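Local coordinates for acetyl-CoA hydrolase/transferase family protein (Porphyromonas gingivalis, PDB 2NVV) that probably hydrolyses acetyl-CoA or transfers its CoA group to acetate, as a zinc-containing member of the acetyl-CoA hydrolase/transferase family, at residues V120-I125 against A152-V157; P254-V259 against T349-L354. All coordinates share one frame; numbering follows the deposited sequence.

Both contacts pair parallel strands, but in different halves of the chain. Interaction 1 joins two inner strands of the seven-stranded parallel sheet formed by the N-terminal part and lies away from the predicted catalytic and CoA-binding residues. Interaction 2, between 254-259 and 349-354, belongs to the second sheet and sits at the predicted active site: the side chain of Gln256 is about 4 Å from that of Glu284, the predicted glutamyl-CoA thioester residue, while the side chain of Asn351 is about 14 Å from a bound zinc ion. The two contacts follow one another along the chain; their centres are 32 Å apart and their nearest atoms about 21 Å, so they do not touch.

Interaction 1: residues V120-I125 against A152-V157; sequences VDVAII and ADRIIV
Adjacent inner strands of the parallel N-terminal sheet, between strands 20-23 and 206-212, meet here, Val122 to Ile125 beside Arg154 to Val157, their directions 17° apart. Ala123 is gripped at both ends: its N donates to Arg154 O at 3.0 Å, and its O receives Ile156 N at 2.8 Å in a nearly straight bond. The ladder continues with Ile125 N to Ile156 O. Just ahead of these pairs, Asp121 O takes two donors, Arg154 N in the carbonyl plane and Asp153 N from well above it at 3.0 Å. The connection between the two strands ends in helix 145-151, which packs against Ile125 and Ile155 through Cys149, and Ala152 is the first residue to leave helical geometry. On the face of Ala123, Ile125, Ile155 and Val157, the CB atoms of Ala123 and Ala152 lie 3.7 Å apart, and Ile125 CD1 reaches between Ile155 CG2 at 4.0 Å and Val157 CG2. Val122, Ile124, Arg154 and Ile156 occupy the other face. There Ile124 and Ile156 run side by side, pointing the same way, their CD1 methyls meeting, while Val122 CG2 approaches Ile156 CD1 at 4.1 Å. CG of Arg154 sits between its backbone N and carbonyl carbon (chi1 44°), and the extended chain carries the guanidinium so that Val122 CG1 and Asp121 O lie over one of its faces. Beyond the pair, NH2 makes a salt bridge to Asp19 and NE bonds Phe14 O. Asp121 OD1 and Asp153 OD1 approach within 4.0 Å; Asn20 N donates to Asp121 OD2, and Lys119 makes long, weak ion pairs with both acids.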
ATOM      1  N   VAL A 120     -20.624   3.310  17.361  1.00 10.87           N
ATOM      2  CA  VAL A 120     -20.897   1.882  17.477  1.00 10.05           C
ATOM      3  C   VAL A 120     -21.929   1.843  18.606  1.00 10.42           C
ATOM      4  O   VAL A 120     -21.606   2.120  19.765  1.00 11.45           O
ATOM      5  CB  VAL A 120     -19.661   1.068  17.930  1.00  8.51           C
ATOM      6  CG1 VAL A 120     -20.006  -0.402  17.928  1.00  7.92           C
ATOM      7  CG2 VAL A 120     -18.478   1.327  17.024  1.00  7.16           C
ATOM      8  N   ASP A 121     -23.172   1.522  18.270  1.00  9.18           N
ATOM      9  CA  ASP A 121     -24.227   1.482  19.271  1.00  8.39           C
ATOM     10  C   ASP A 121     -24.182   0.238  20.149  1.00  7.94           C
ATOM     11  O   ASP A 121     -24.250   0.316  21.374  1.00  6.39           O
ATOM     12  CB  ASP A 121     -25.579   1.588  18.577  1.00 10.87           C
ATOM     13  CG  ASP A 121     -25.792   2.942  17.961  1.00 12.12           C
ATOM     14  OD1 ASP A 121     -25.983   3.914  18.717  1.00 12.87           O
ATOM     15  OD2 ASP A 121     -25.752   3.036  16.721  1.00 12.14           O
ATOM     16  N   VAL A 122     -24.073  -0.917  19.515  1.00  6.85           N
ATOM     17  CA  VAL A 122     -24.003  -2.158  20.257  1.00  7.09           C
ATOM     18  C   VAL A 122     -22.982  -3.102  19.628  1.00  6.44           C
ATOM     19  O   VAL A 122     -22.656  -3.001  18.434  1.00  6.39           O
ATOM     20  CB  VAL A 122     -25.422  -2.826  20.362  1.00  6.67           C
ATOM     21  CG1 VAL A 122     -26.336  -2.286  19.272  1.00  7.71           C
ATOM     22  CG2 VAL A 122     -25.326  -4.326  20.259  1.00  6.39           C
ATOM     23  N   ALA A 123     -22.447  -3.989  20.465  1.00  7.55           N
ATOM     24  CA  ALA A 123     -21.478  -4.980  20.039  1.00  6.42           C
ATOM     25  C   ALA A 123     -22.041  -6.346  20.401  1.00  7.10           C
ATOM     26  O   ALA A 123     -22.400  -6.584  21.559  1.00  7.54           O
ATOM     27  CB  ALA A 123     -20.155  -4.753  20.753  1.00  6.39           C
ATOM     28  N   ILE A 124     -22.159  -7.228  19.409  1.00  6.39           N
ATOM     29  CA  ILE A 124     -22.638  -8.585  19.663  1.00  6.39           C
ATOM     30  C   ILE A 124     -21.375  -9.438  19.604  1.00  6.39           C
ATOM     31  O   ILE A 124     -20.672  -9.418  18.599  1.00  6.39           O
ATOM     32  CB  ILE A 124     -23.599  -9.098  18.575  1.00  6.49           C
ATOM     33  CG1 ILE A 124     -24.564  -7.996  18.123  1.00  6.39           C
ATOM     34  CG2 ILE A 124     -24.364 -10.297  19.108  1.00  6.39           C
ATOM     35  CD1 ILE A 124     -25.571  -7.574  19.134  1.00  6.39           C
ATOM     36  N   ILE A 125     -21.074 -10.176  20.669  1.00  6.39           N
ATOM     37  CA  ILE A 125     -19.871 -10.997  20.671  1.00  6.39           C
ATOM     38  C   ILE A 125     -20.089 -12.436  21.134  1.00  6.39           C
ATOM     39  O   ILE A 125     -20.971 -12.709  21.941  1.00  6.39           O
ATOM     40  CB  ILE A 125     -18.776 -10.361  21.559  1.00  6.61           C
ATOM     41  CG1 ILE A 125     -19.253 -10.283  23.008  1.00  7.82           C
ATOM     42  CG2 ILE A 125     -18.448  -8.969  21.060  1.00  7.00           C
ATOM     43  CD1 ILE A 125     -18.214  -9.748  23.985  1.00  7.36           C
ATOM     44  N   ALA A 152     -18.624   0.569  21.851  1.00  6.88           N
ATOM     45  CA  ALA A 152     -20.068   0.312  21.939  1.00  6.39           C
ATOM     46  C   ALA A 152     -20.737   0.842  23.190  1.00  6.39           C
ATOM     47  O   ALA A 152     -20.149   0.837  24.264  1.00  6.39           O
ATOM     48  CB  ALA A 152     -20.346  -1.184  21.813  1.00  6.39           C
ATOM     49  N   ASP A 153     -21.980   1.294  23.038  1.00  6.39           N
ATOM     50  CA  ASP A 153     -22.769   1.803  24.150  1.00  6.68           C
ATOM     51  C   ASP A 153     -23.224   0.623  25.015  1.00  6.46           C
ATOM     52  O   ASP A 153     -23.262   0.709  26.245  1.00  6.39           O
ATOM     53  CB  ASP A 153     -23.999   2.539  23.627  1.00  9.16           C
ATOM     54  CG  ASP A 153     -23.682   3.924  23.107  1.00 10.63           C
ATOM     55  OD1 ASP A 153     -24.538   4.486  22.387  1.00 10.52           O
ATOM     56  OD2 ASP A 153     -22.596   4.459  23.425  1.00 11.08           O
ATOM     57  N   ARG A 154     -23.584  -0.476  24.361  1.00  6.39           N
ATOM     58  CA  ARG A 154     -24.024  -1.672  25.068  1.00  6.99           C
ATOM     59  C   ARG A 154     -23.510  -2.921  24.369  1.00  6.39           C
ATOM     60  O   ARG A 154     -23.311  -2.931  23.151  1.00  6.39           O
ATOM     61  CB  ARG A 154     -25.549  -1.699  25.180  1.00  6.90           C
ATOM     62  CG  ARG A 154     -26.259  -1.314  23.908  1.00  7.62           C
ATOM     63  CD  ARG A 154     -27.763  -1.149  24.117  1.00  6.93           C
ATOM     64  NE  ARG A 154     -28.438  -0.862  22.851  1.00  7.47           N
ATOM     65  CZ  ARG A 154     -28.300   0.270  22.176  1.00  6.51           C
ATOM     66  NH1 ARG A 154     -27.517   1.225  22.653  1.00  7.46           N
ATOM     67  NH2 ARG A 154     -28.913   0.441  21.013  1.00  6.57           N
ATOM     68  N   ILE A 155     -23.279  -3.972  25.156  1.00  6.75           N
ATOM     69  CA  ILE A 155     -22.752  -5.229  24.636  1.00  7.50           C
ATOM     70  C   ILE A 155     -23.680  -6.403  24.859  1.00  6.73           C
ATOM     71  O   ILE A 155     -24.214  -6.582  25.949  1.00  6.39           O
ATOM     72  CB  ILE A 155     -21.398  -5.563  25.285  1.00  6.39           C
ATOM     73  CG1 ILE A 155     -20.395  -4.446  24.990  1.00  6.39           C
ATOM     74  CG2 ILE A 155     -20.889  -6.906  24.779  1.00  7.08           C
ATOM     75  CD1 ILE A 155     -19.079  -4.595  25.708  1.00  6.39           C
ATOM     76  N   ILE A 156     -23.872  -7.201  23.810  1.00  7.66           N
ATOM     77  CA  ILE A 156     -24.707  -8.392  23.882  1.00  8.31           C
ATOM     78  C   ILE A 156     -23.781  -9.594  23.760  1.00  8.07           C
ATOM     79  O   ILE A 156     -23.216  -9.842  22.700  1.00  8.40           O
ATOM     80  CB  ILE A 156     -25.741  -8.444  22.734  1.00  7.68           C
ATOM     81  CG1 ILE A 156     -26.733  -7.282  22.869  1.00  7.64           C
ATOM     82  CG2 ILE A 156     -26.457  -9.784  22.752  1.00  6.94           C
ATOM     83  CD1 ILE A 156     -27.758  -7.221  21.748  1.00  8.23           C
ATOM     84  N   VAL A 157     -23.620 -10.329  24.852  1.00  8.09           N
ATOM     85  CA  VAL A 157     -22.749 -11.504  24.869  1.00  9.72           C
ATOM     86  C   VAL A 157     -23.461 -12.831  24.580  1.00  9.92           C
ATOM     87  O   VAL A 157     -24.607 -13.051  24.974  1.00 10.02           O
ATOM     88  CB  VAL A 157     -22.027 -11.633  26.223  1.00  9.34           C
ATOM     89  CG1 VAL A 157     -21.061 -12.812  26.186  1.00  8.59           C
ATOM     90  CG2 VAL A 157     -21.309 -10.327  26.553  1.00  9.10           C
TER

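Interaction 2: residues P254-V259 against T349-L354; sequences PLQSGV and TINTAL
Gln256 and Asn351 join their side-chain amides across strands 255-257 and 348-352, neighbours in the five-stranded mixed sheet, just ahead of the predicted CoA-binding segment that begins at Gly258. That glycine also starts a GxGxxA sequence, consistent with a Rossmann-type strand-turn-helix leading into helix 261-272. The close part of the contact centres on Gln256. Its backbone O accepts Ile350 N at 2.8 Å, while its side chain leaves with CG anti to the backbone N (chi1 178°) and then bends at chi2 (-84°), bringing OE1 back over the neighbouring strand. OE1 there takes Asn351 ND2 at 3.1 Å on a lone pair in the carbonyl plane, and lies 3.2 Å from Thr349 CB. The two amide planes are only 24° apart although the side chains cross at about a right angle. A second, weak bond runs back from Gln256 NE2 to Asn351 OD1 at 3.5 Å. Phe382 of helix 379-385 packs on Gln256 and Thr349 on this face, and Gln256 also touches Glu284, the predicted active-site residue. On the face of Leu255 and Ile350 the packing is slacker: Leu255 CD2 comes no nearer than 4.5 Å to Ile350 CD1, and Val266 of helix 261-272 touches Ile350. Pairing also weakens toward Gly258, which is partly exposed; its N makes only a weak, bent bond to Ile350 O at 3.3 Å, and beyond it the chains separate, Val259 and Thr352 being exposed. Within the departing loop, Ser257 OG donates to Gly258 O at 3.2 Å, on a lone pair.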
ATOM      1  N   PRO A 254       8.709 -15.629   8.390  1.00  6.69           N
ATOM      2  CA  PRO A 254       7.306 -15.917   8.705  1.00  6.39           C
ATOM      3  C   PRO A 254       6.505 -15.945   7.419  1.00  6.39           C
ATOM      4  O   PRO A 254       6.836 -15.222   6.472  1.00  6.39           O
ATOM      5  CB  PRO A 254       6.897 -14.744   9.590  1.00  6.39           C
ATOM      6  CG  PRO A 254       8.164 -14.340  10.232  1.00  6.39           C
ATOM      7  CD  PRO A 254       9.152 -14.413   9.093  1.00  6.39           C
ATOM      8  N   LEU A 255       5.459 -16.772   7.381  1.00  6.39           N
ATOM      9  CA  LEU A 255       4.619 -16.857   6.189  1.00  6.67           C
ATOM     10  C   LEU A 255       3.186 -16.420   6.407  1.00  6.60           C
ATOM     11  O   LEU A 255       2.686 -16.411   7.522  1.00  7.07           O
ATOM     12  CB  LEU A 255       4.588 -18.276   5.630  1.00  6.39           C
ATOM     13  CG  LEU A 255       5.853 -18.925   5.073  1.00  6.50           C
ATOM     14  CD1 LEU A 255       5.486 -20.319   4.612  1.00  8.26           C
ATOM     15  CD2 LEU A 255       6.424 -18.132   3.914  1.00  6.39           C
ATOM     16  N   GLN A 256       2.543 -16.047   5.310  1.00  6.39           N
ATOM     17  CA  GLN A 256       1.153 -15.643   5.314  1.00  6.39           C
ATOM     18  C   GLN A 256       0.570 -16.161   4.016  1.00  6.41           C
ATOM     19  O   GLN A 256       1.180 -16.012   2.943  1.00  6.39           O
ATOM     20  CB  GLN A 256       1.020 -14.126   5.393  1.00  6.39           C
ATOM     21  CG  GLN A 256      -0.415 -13.621   5.348  1.00  6.39           C
ATOM     22  CD  GLN A 256      -0.951 -13.486   3.939  1.00  6.39           C
ATOM     23  OE1 GLN A 256      -0.271 -12.973   3.048  1.00  6.39           O
ATOM     24  NE2 GLN A 256      -2.180 -13.934   3.731  1.00  6.39           N
ATOM     25  N   SER A 257      -0.588 -16.809   4.113  1.00  6.86           N
ATOM     26  CA  SER A 257      -1.243 -17.339   2.927  1.00  6.55           C
ATOM     27  C   SER A 257      -2.733 -17.123   3.088  1.00  7.01           C
ATOM     28  O   SER A 257      -3.219 -16.928   4.211  1.00  7.91           O
ATOM     29  CB  SER A 257      -0.963 -18.834   2.781  1.00  6.39           C
ATOM     30  OG  SER A 257      -1.803 -19.602   3.636  1.00  6.61           O
ATOM     31  N   GLY A 258      -3.456 -17.136   1.972  1.00  6.78           N
ATOM     32  CA  GLY A 258      -4.891 -16.971   2.050  1.00  6.39           C
ATOM     33  C   GLY A 258      -5.539 -18.297   2.392  1.00  6.39           C
ATOM     34  O   GLY A 258      -4.888 -19.220   2.871  1.00  6.39           O
ATOM     35  N   VAL A 259      -6.837 -18.388   2.150  1.00  7.31           N
ATOM     36  CA  VAL A 259      -7.579 -19.608   2.406  1.00  9.30           C
ATOM     37  C   VAL A 259      -7.974 -20.191   1.049  1.00  9.04           C
ATOM     38  O   VAL A 259      -8.191 -19.447   0.098  1.00 10.58           O
ATOM     39  CB  VAL A 259      -8.844 -19.312   3.236  1.00  9.15           C
ATOM     40  CG1 VAL A 259      -9.717 -20.570   3.346  1.00 10.51           C
ATOM     41  CG2 VAL A 259      -8.436 -18.829   4.614  1.00  7.87           C
ATOM     42  N   THR A 349       4.527 -13.140   1.948  1.00  6.39           N
ATOM     43  CA  THR A 349       3.096 -13.246   1.693  1.00  6.39           C
ATOM     44  C   THR A 349       2.748 -13.939   0.385  1.00  6.39           C
ATOM     45  O   THR A 349       3.366 -13.681  -0.647  1.00  6.39           O
ATOM     46  CB  THR A 349       2.425 -11.845   1.716  1.00  6.39           C
ATOM     47  OG1 THR A 349       2.931 -11.051   0.649  1.00  6.39           O
ATOM     48  CG2 THR A 349       2.717 -11.130   3.019  1.00  6.39           C
ATOM     49  N   ILE A 350       1.743 -14.813   0.448  1.00  7.30           N
ATOM     50  CA  ILE A 350       1.270 -15.570  -0.703  1.00  7.15           C
ATOM     51  C   ILE A 350      -0.252 -15.445  -0.759  1.00  6.39           C
ATOM     52  O   ILE A 350      -0.958 -15.954   0.110  1.00  6.39           O
ATOM     53  CB  ILE A 350       1.651 -17.056  -0.570  1.00  6.39           C
ATOM     54  CG1 ILE A 350       3.099 -17.172  -0.088  1.00  6.39           C
ATOM     55  CG2 ILE A 350       1.498 -17.757  -1.913  1.00  6.39           C
ATOM     56  CD1 ILE A 350       3.389 -18.465   0.625  1.00  6.39           C
ATOM     57  N   ASN A 351      -0.747 -14.774  -1.795  1.00  6.39           N
ATOM     58  CA  ASN A 351      -2.168 -14.543  -1.956  1.00  6.39           C
ATOM     59  C   ASN A 351      -2.642 -14.919  -3.344  1.00  6.39           C
ATOM     60  O   ASN A 351      -1.832 -15.087  -4.248  1.00  6.50           O
ATOM     61  CB  ASN A 351      -2.454 -13.073  -1.678  1.00  6.39           C
ATOM     62  CG  ASN A 351      -2.328 -12.731  -0.205  1.00  6.39           C
ATOM     63  OD1 ASN A 351      -3.256 -12.944   0.567  1.00  6.39           O
ATOM     64  ND2 ASN A 351      -1.173 -12.216   0.195  1.00  6.89           N
ATOM     65  N   THR A 352      -3.959 -15.042  -3.505  1.00  6.39           N
ATOM     66  CA  THR A 352      -4.545 -15.411  -4.786  1.00  6.60           C
ATOM     67  C   THR A 352      -4.934 -14.212  -5.644  1.00  6.97           C
ATOM     68  O   THR A 352      -5.058 -13.081  -5.155  1.00  7.01           O
ATOM     69  CB  THR A 352      -5.805 -16.256  -4.599  1.00  7.13           C
ATOM     70  OG1 THR A 352      -6.895 -15.405  -4.247  1.00  7.35           O
ATOM     71  CG2 THR A 352      -5.607 -17.277  -3.504  1.00  7.84           C
ATOM     72  N   ALA A 353      -5.139 -14.461  -6.932  1.00  7.29           N
ATOM     73  CA  ALA A 353      -5.530 -13.398  -7.841  1.00  7.92           C
ATOM     74  C   ALA A 353      -6.715 -13.860  -8.665  1.00  7.49           C
ATOM     75  O   ALA A 353      -6.698 -14.981  -9.156  1.00  7.22           O
ATOM     76  CB  ALA A 353      -4.371 -13.049  -8.747  1.00  6.48           C
ATOM     77  N   LEU A 354      -7.755 -13.026  -8.785  1.00  7.28           N
ATOM     78  CA  LEU A 354      -8.917 -13.396  -9.599  1.00  8.20           C
ATOM     79  C   LEU A 354      -8.393 -13.378 -11.010  1.00  6.72           C
ATOM     80  O   LEU A 354      -8.698 -14.251 -11.822  1.00  7.75           O
ATOM     81  CB  LEU A 354     -10.046 -12.379  -9.499  1.00  8.72           C
ATOM     82  CG  LEU A 354     -10.817 -12.283  -8.194  1.00  9.47           C
ATOM     83  CD1 LEU A 354     -12.135 -11.561  -8.463  1.00 10.85           C
ATOM     84  CD2 LEU A 354     -11.070 -13.685  -7.634  1.00 10.26           C
TER